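Local coordinates for periplasmic binding protein component of an ABC type zinc uptake transporter (Synechocystis sp., PDB 1PQ4) that probably captures zinc ions in the periplasm and hands them to an ABC-type transporter for uptake into the cell, at residues 190-195 with 208-213; 196-201 with 213-218. All coordinates share one frame; numbering follows the deposited sequence.

Contact 1 (190-195 with 208-213)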
loop_
_atom_site.group_PDB
_atom_site.type_symbol
_atom_site.label_atom_id
_atom_site.label_comp_id
_atom_site.label_asym_id
_atom_site.label_seq_id
_atom_site.Cartn_x
_atom_site.Cartn_y
_atom_site.Cartn_z
ATOM N N GLN A 190 -3.317 -20.251 12.971
ATOM C CA GLN A 190 -4.186 -19.974 11.832
ATOM C C GLN A 190 -3.462 -18.898 11.016
ATOM O O GLN A 190 -3.209 -17.774 11.483
ATOM C CB GLN A 190 -5.569 -19.477 12.303
ATOM C CG GLN A 190 -6.539 -19.021 11.176
ATOM C CD GLN A 190 -6.731 -20.078 10.093
ATOM O OE1 GLN A 190 -6.059 -20.063 9.064
ATOM N NE2 GLN A 190 -7.652 -21.011 10.330
ATOM N N ARG A 191 -3.111 -19.250 9.796
ATOM C CA ARG A 191 -2.359 -18.310 8.965
ATOM C C ARG A 191 -3.219 -17.592 7.936
ATOM O O ARG A 191 -2.777 -16.672 7.256
ATOM C CB ARG A 191 -1.284 -19.089 8.214
ATOM C CG ARG A 191 0.055 -18.526 8.358
ATOM C CD ARG A 191 0.878 -19.403 9.241
ATOM N NE ARG A 191 1.049 -18.883 10.575
ATOM C CZ ARG A 191 1.730 -17.791 10.916
ATOM N NH1 ARG A 191 2.341 -17.002 10.038
ATOM N NH2 ARG A 191 1.859 -17.536 12.195
ATOM N N LYS A 192 -4.459 -18.007 7.836
ATOM C CA LYS A 192 -5.366 -17.450 6.840
ATOM C C LYS A 192 -6.176 -16.253 7.330
ATOM O O LYS A 192 -6.522 -16.210 8.515
ATOM C CB LYS A 192 -6.329 -18.559 6.419
ATOM C CG LYS A 192 -5.613 -19.812 5.936
ATOM C CD LYS A 192 -6.586 -20.909 5.495
ATOM C CE LYS A 192 -5.808 -22.163 5.091
ATOM N NZ LYS A 192 -6.646 -23.196 4.433
ATOM N N PHE A 193 -6.428 -15.259 6.459
ATOM C CA PHE A 193 -7.312 -14.122 6.840
ATOM C C PHE A 193 -8.115 -13.743 5.597
ATOM O O PHE A 193 -7.643 -13.877 4.470
ATOM C CB PHE A 193 -6.586 -12.900 7.462
ATOM C CG PHE A 193 -5.613 -12.193 6.549
ATOM C CD1 PHE A 193 -5.902 -10.922 6.070
ATOM C CD2 PHE A 193 -4.377 -12.785 6.202
ATOM C CE1 PHE A 193 -4.996 -10.230 5.267
ATOM C CE2 PHE A 193 -3.441 -12.094 5.384
ATOM C CZ PHE A 193 -3.759 -10.816 4.923
ATOM N N ILE A 194 -9.359 -13.324 5.798
ATOM C CA ILE A 194 -10.234 -12.970 4.663
ATOM C C ILE A 194 -10.356 -11.481 4.637
ATOM O O ILE A 194 -10.611 -10.868 5.658
ATOM C CB ILE A 194 -11.652 -13.507 4.849
ATOM C CG1 ILE A 194 -11.602 -14.982 5.147
ATOM C CG2 ILE A 194 -12.487 -13.251 3.596
ATOM C CD1 ILE A 194 -12.992 -15.602 5.444
ATOM N N VAL A 195 -10.218 -10.902 3.451
ATOM C CA VAL A 195 -10.292 -9.468 3.268
ATOM C C VAL A 195 -11.102 -9.245 2.025
ATOM O O VAL A 195 -11.280 -10.144 1.207
ATOM C CB VAL A 195 -8.912 -8.797 3.003
ATOM C CG1 VAL A 195 -8.091 -8.851 4.201
ATOM C CG2 VAL A 195 -8.184 -9.520 1.830
ATOM N N ASN A 208 4.331 -14.979 6.023
ATOM C CA ASN A 208 3.769 -16.317 5.894
ATOM C C ASN A 208 2.300 -16.436 6.289
ATOM O O ASN A 208 1.920 -17.292 7.085
ATOM C CB ASN A 208 4.593 -17.290 6.721
ATOM C CG ASN A 208 6.063 -17.275 6.312
ATOM O OD1 ASN A 208 6.955 -17.070 7.147
ATOM N ND2 ASN A 208 6.321 -17.477 5.016
ATOM N N LEU A 209 1.488 -15.554 5.727
ATOM C CA LEU A 209 0.051 -15.557 5.960
ATOM C C LEU A 209 -0.532 -15.904 4.614
ATOM O O LEU A 209 0.170 -15.868 3.592
ATOM C CB LEU A 209 -0.429 -14.166 6.377
ATOM C CG LEU A 209 0.206 -13.623 7.668
ATOM C CD1 LEU A 209 -0.336 -12.233 7.969
ATOM C CD2 LEU A 209 -0.102 -14.550 8.834
ATOM N N VAL A 210 -1.813 -16.256 4.616
ATOM C CA VAL A 210 -2.521 -16.591 3.400
ATOM C C VAL A 210 -3.677 -15.621 3.328
ATOM O O VAL A 210 -4.548 -15.621 4.184
ATOM C CB VAL A 210 -3.055 -18.036 3.439
ATOM C CG1 VAL A 210 -3.952 -18.281 2.244
ATOM C CG2 VAL A 210 -1.858 -19.041 3.404
ATOM N N GLN A 211 -3.678 -14.778 2.317
ATOM C CA GLN A 211 -4.742 -13.801 2.186
ATOM C C GLN A 211 -5.826 -14.446 1.350
ATOM O O GLN A 211 -5.529 -14.960 0.294
ATOM C CB GLN A 211 -4.183 -12.573 1.459
ATOM C CG GLN A 211 -5.208 -11.708 0.821
ATOM C CD GLN A 211 -4.595 -10.591 -0.035
ATOM O OE1 GLN A 211 -3.941 -10.837 -1.072
ATOM N NE2 GLN A 211 -4.813 -9.378 0.386
ATOM N N ILE A 212 -7.071 -14.423 1.811
ATOM C CA ILE A 212 -8.192 -15.011 1.066
ATOM C C ILE A 212 -9.058 -13.812 0.694
ATOM O O ILE A 212 -9.693 -13.174 1.546
ATOM C CB ILE A 212 -9.016 -15.998 1.956
ATOM C CG1 ILE A 212 -8.125 -17.181 2.374
ATOM C CG2 ILE A 212 -10.223 -16.515 1.186
ATOM C CD1 ILE A 212 -8.683 -18.039 3.507
ATOM N N PRO A 213 -9.075 -13.465 -0.582
ATOM C CA PRO A 213 -9.883 -12.307 -0.951
ATOM C C PRO A 213 -11.315 -12.612 -1.300
ATOM O O PRO A 213 -11.632 -13.700 -1.784
ATOM C CB PRO A 213 -9.116 -11.726 -2.148
ATOM C CG PRO A 213 -8.580 -12.965 -2.817
ATOM C CD PRO A 213 -8.100 -13.809 -1.643
#

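Contact 2 (196-201 with 213-218). With ZN (zinc ion), chain C.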
loop_
_atom_site.group_PDB
_atom_site.type_symbol
_atom_site.label_atom_id
_atom_site.label_comp_id
_atom_site.label_asym_id
_atom_site.label_seq_id
_atom_site.Cartn_x
_atom_site.Cartn_y
_atom_site.Cartn_z
ATOM N N PHE A 196 -11.606 -8.048 1.897
ATOM C CA PHE A 196 -12.401 -7.807 0.723
ATOM C C PHE A 196 -11.476 -7.603 -0.472
ATOM O O PHE A 196 -11.462 -8.425 -1.368
ATOM C CB PHE A 196 -13.305 -6.596 0.908
ATOM C CG PHE A 196 -14.127 -6.312 -0.312
ATOM C CD1 PHE A 196 -15.169 -7.177 -0.672
ATOM C CD2 PHE A 196 -13.779 -5.277 -1.176
ATOM C CE1 PHE A 196 -15.844 -7.026 -1.860
ATOM C CE2 PHE A 196 -14.473 -5.124 -2.396
ATOM C CZ PHE A 196 -15.502 -6.012 -2.717
ATOM N N HIS A 197 -10.690 -6.524 -0.439
ATOM C CA HIS A 197 -9.799 -6.186 -1.574
ATOM C C HIS A 197 -8.396 -6.720 -1.258
ATOM O O HIS A 197 -7.836 -6.425 -0.197
ATOM C CB HIS A 197 -9.802 -4.678 -1.734
ATOM C CG HIS A 197 -8.827 -4.186 -2.744
ATOM N ND1 HIS A 197 -9.030 -4.322 -4.101
ATOM C CD2 HIS A 197 -7.636 -3.550 -2.598
ATOM C CE1 HIS A 197 -8.015 -3.786 -4.753
ATOM N NE2 HIS A 197 -7.153 -3.317 -3.867
ATOM N N PRO A 198 -7.814 -7.506 -2.185
ATOM C CA PRO A 198 -6.497 -8.098 -1.971
ATOM C C PRO A 198 -5.349 -7.136 -2.104
ATOM O O PRO A 198 -4.645 -7.103 -3.102
ATOM C CB PRO A 198 -6.460 -9.245 -2.998
ATOM C CG PRO A 198 -7.193 -8.652 -4.173
ATOM C CD PRO A 198 -8.345 -7.847 -3.522
ATOM N N SER A 199 -5.146 -6.316 -1.110
ATOM C CA SER A 199 -3.996 -5.447 -1.229
ATOM C C SER A 199 -2.855 -5.955 -0.363
ATOM O O SER A 199 -1.824 -5.286 -0.239
ATOM C CB SER A 199 -4.390 -4.045 -0.791
ATOM O OG SER A 199 -5.105 -4.115 0.390
ATOM N N TRP A 200 -3.014 -7.137 0.233
ATOM C CA TRP A 200 -2.006 -7.588 1.195
ATOM C C TRP A 200 -1.144 -8.781 0.769
ATOM O O TRP A 200 -0.576 -9.460 1.635
ATOM C CB TRP A 200 -2.697 -7.928 2.551
ATOM C CG TRP A 200 -3.605 -6.827 3.055
ATOM C CD1 TRP A 200 -4.949 -6.668 2.797
ATOM C CD2 TRP A 200 -3.199 -5.678 3.796
ATOM N NE1 TRP A 200 -5.397 -5.475 3.330
ATOM C CE2 TRP A 200 -4.338 -4.846 3.945
ATOM C CE3 TRP A 200 -1.977 -5.264 4.349
ATOM C CZ2 TRP A 200 -4.286 -3.627 4.617
ATOM C CZ3 TRP A 200 -1.926 -4.048 5.025
ATOM C CH2 TRP A 200 -3.079 -3.239 5.149
ATOM N N ALA A 201 -1.020 -9.042 -0.537
ATOM C CA ALA A 201 -0.238 -10.222 -0.950
ATOM C C ALA A 201 1.253 -10.128 -0.550
ATOM O O ALA A 201 1.858 -11.107 -0.167
ATOM C CB ALA A 201 -0.366 -10.419 -2.491
ATOM N N PRO A 213 -9.075 -13.465 -0.582
ATOM C CA PRO A 213 -9.883 -12.307 -0.951
ATOM C C PRO A 213 -11.315 -12.612 -1.300
ATOM O O PRO A 213 -11.632 -13.700 -1.784
ATOM C CB PRO A 213 -9.116 -11.726 -2.148
ATOM C CG PRO A 213 -8.580 -12.965 -2.817
ATOM C CD PRO A 213 -8.100 -13.809 -1.643
ATOM N N ILE A 214 -12.178 -11.646 -1.030
ATOM C CA ILE A 214 -13.597 -11.789 -1.358
ATOM C C ILE A 214 -13.837 -11.210 -2.778
ATOM O O ILE A 214 -14.557 -11.800 -3.580
ATOM C CB ILE A 214 -14.487 -10.976 -0.372
ATOM C CG1 ILE A 214 -14.383 -11.540 1.036
ATOM C CG2 ILE A 214 -15.992 -11.052 -0.805
ATOM C CD1 ILE A 214 -14.890 -10.616 2.140
ATOM N N GLU A 215 -13.300 -10.032 -3.063
ATOM C CA GLU A 215 -13.523 -9.479 -4.405
ATOM C C GLU A 215 -12.903 -10.388 -5.455
ATOM O O GLU A 215 -11.921 -11.075 -5.192
ATOM C CB GLU A 215 -12.942 -8.062 -4.548
ATOM C CG GLU A 215 -11.451 -7.985 -4.646
ATOM C CD GLU A 215 -10.948 -6.774 -5.457
ATOM O OE1 GLU A 215 -11.288 -5.603 -5.126
ATOM O OE2 GLU A 215 -10.193 -7.020 -6.436
ATOM N N VAL A 216 -13.494 -10.416 -6.639
ATOM C CA VAL A 216 -12.967 -11.226 -7.735
ATOM C C VAL A 216 -12.788 -10.317 -8.936
ATOM O O VAL A 216 -13.746 -9.685 -9.378
ATOM C CB VAL A 216 -13.925 -12.372 -8.120
ATOM C CG1 VAL A 216 -13.794 -13.521 -7.132
ATOM C CG2 VAL A 216 -15.356 -11.860 -8.140
ATOM N N GLU A 217 -11.559 -10.234 -9.439
ATOM C CA GLU A 217 -11.282 -9.390 -10.585
ATOM C C GLU A 217 -11.839 -7.992 -10.404
ATOM O O GLU A 217 -12.504 -7.458 -11.295
ATOM N N GLY A 218 -11.585 -7.403 -9.242
ATOM C CA GLY A 218 -12.068 -6.061 -8.975
ATOM C C GLY A 218 -13.581 -5.990 -8.924
ATOM O O GLY A 218 -14.165 -4.906 -8.963
HETATM ZN ZN ZN C . -5.523 -2.103 -4.191
HETATM O O HOH W 1 -5.225 -0.585 -2.517
#

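Contact 1 (190-195 with 208-213)
The Phe193 ring lies with one face against Gln211, whose CA sits 4.2 Å from the centroid of the Phe193 ring in a CH-pi contact displaced toward the rim. At the ring edge, close to its plane, comes Leu209, with its CB 3.8 Å from Phe193 CE2. Phe193 reaches both because its CG stands between the backbone N and the carbonyl carbon (chi1 64°), which swings the ring across to the neighbouring strand. The Arg191 guanidinium takes Asn208 O at its edge, near its plane; the bond from NH1 is modelled as nearly straight, but the position of that oxygen is doubtful. The same guanidinium has further partners through NH2, the carbonyls of Leu185 and Leu188. Asn208, at positive phi, is the C-prime residue of the Schellman motif that ends helix 201-206.

Strands 192-195 and 210-213 run parallel, joined through that helix as a beta-alpha-beta unit, their short axes 4.7 Å apart and turned by 30°. Backbone bonds pass in both directions, Val210 N to Arg191 O, Phe193 N to Val210 O, Ile212 N to Phe193 O and Val195 N to Ile212 O, all between 2.8 and 3.0 Å. Two of the acceptors also take a CA-H...O contact, Val210 O from Lys192 and Ile212 O from Ile194.

Phe193, Val195 and Gln211 share one face of this pair, where Val195 CG2 meets the Gln211 chain at about a right angle. Lys192, Val210, Ile194 and Ile212 share the other, where Ile194 and Ile212 rest on Ala233 and Leu229 of helix 223-234. There Lys192 and Val210 lie side by side, and Ile212 CD1 packs against Lys192 CB at 3.8 Å, while Lys192 NZ reaches on to Asn236 OD1.

Contact 2 (196-201 with 213-218)
Phe196 lays one face of its ring over the CB of Glu215, a CH-pi contact of 4.0 Å from that carbon to the Phe196 ring centroid, and its CD1 meets Ile214 CB. These loops follow the two strands of the beta-alpha-beta unit 192-213, and a His-carboxylate hydrogen bond between them backs a zinc ligand: His197 NE2 holds the metal together with His37, His133 and a water.

His197 points its ring between two partners, NE2 to the zinc ion at 2.1 Å and ND1 to Glu215 OE1 at 2.8 Å. At the imidazole end this second bond is nearly straight (174°) and in the ring plane; at the carboxylate end the donor stands well above the plane, the two flat groups being 71° apart. Glu215 CG stands between its backbone N and carbonyl carbon (chi1 74°), and the chain extended beyond it carries the carboxylate to ND1. Together with the zinc at NE2, the bond helps to set the rotation of the ring and would probably make the imidazole a stronger electron donor to the metal. An alanine in place of Glu215 would probably leave His197 ND1 without this acceptor and the ring freer to turn at the zinc.

Phe196 O grips the second loop's backbone, taking a bond from Glu215 N and a weak one from Ile214 N. Pro198 packs its CB on Pro213 CB, and its CD lies across the Glu215 chain, 3.3 Å from Glu215 CG.

In the fold
Contact 2 carries on where the two strands of contact 1 end: the loops after 192-195 and 210-213 still meet, and Pro213 belongs to both contacts. A probable hydrogen bond from Ile214 N to Val195 O joins them. Both contacts are partly buried, but contact 1 lies about 17 Å from the chain centre and contact 2 about 13 Å (centre to centre). Parallel-strand backbone bonds and apolar packing dominate in 190-195 with 208-213, with Asn208 and Val210 exposed. In 196-201 with 213-218 the regular pairing gives way to irregular loop bonds and a histidine-carboxylate pair whose histidine binds the zinc.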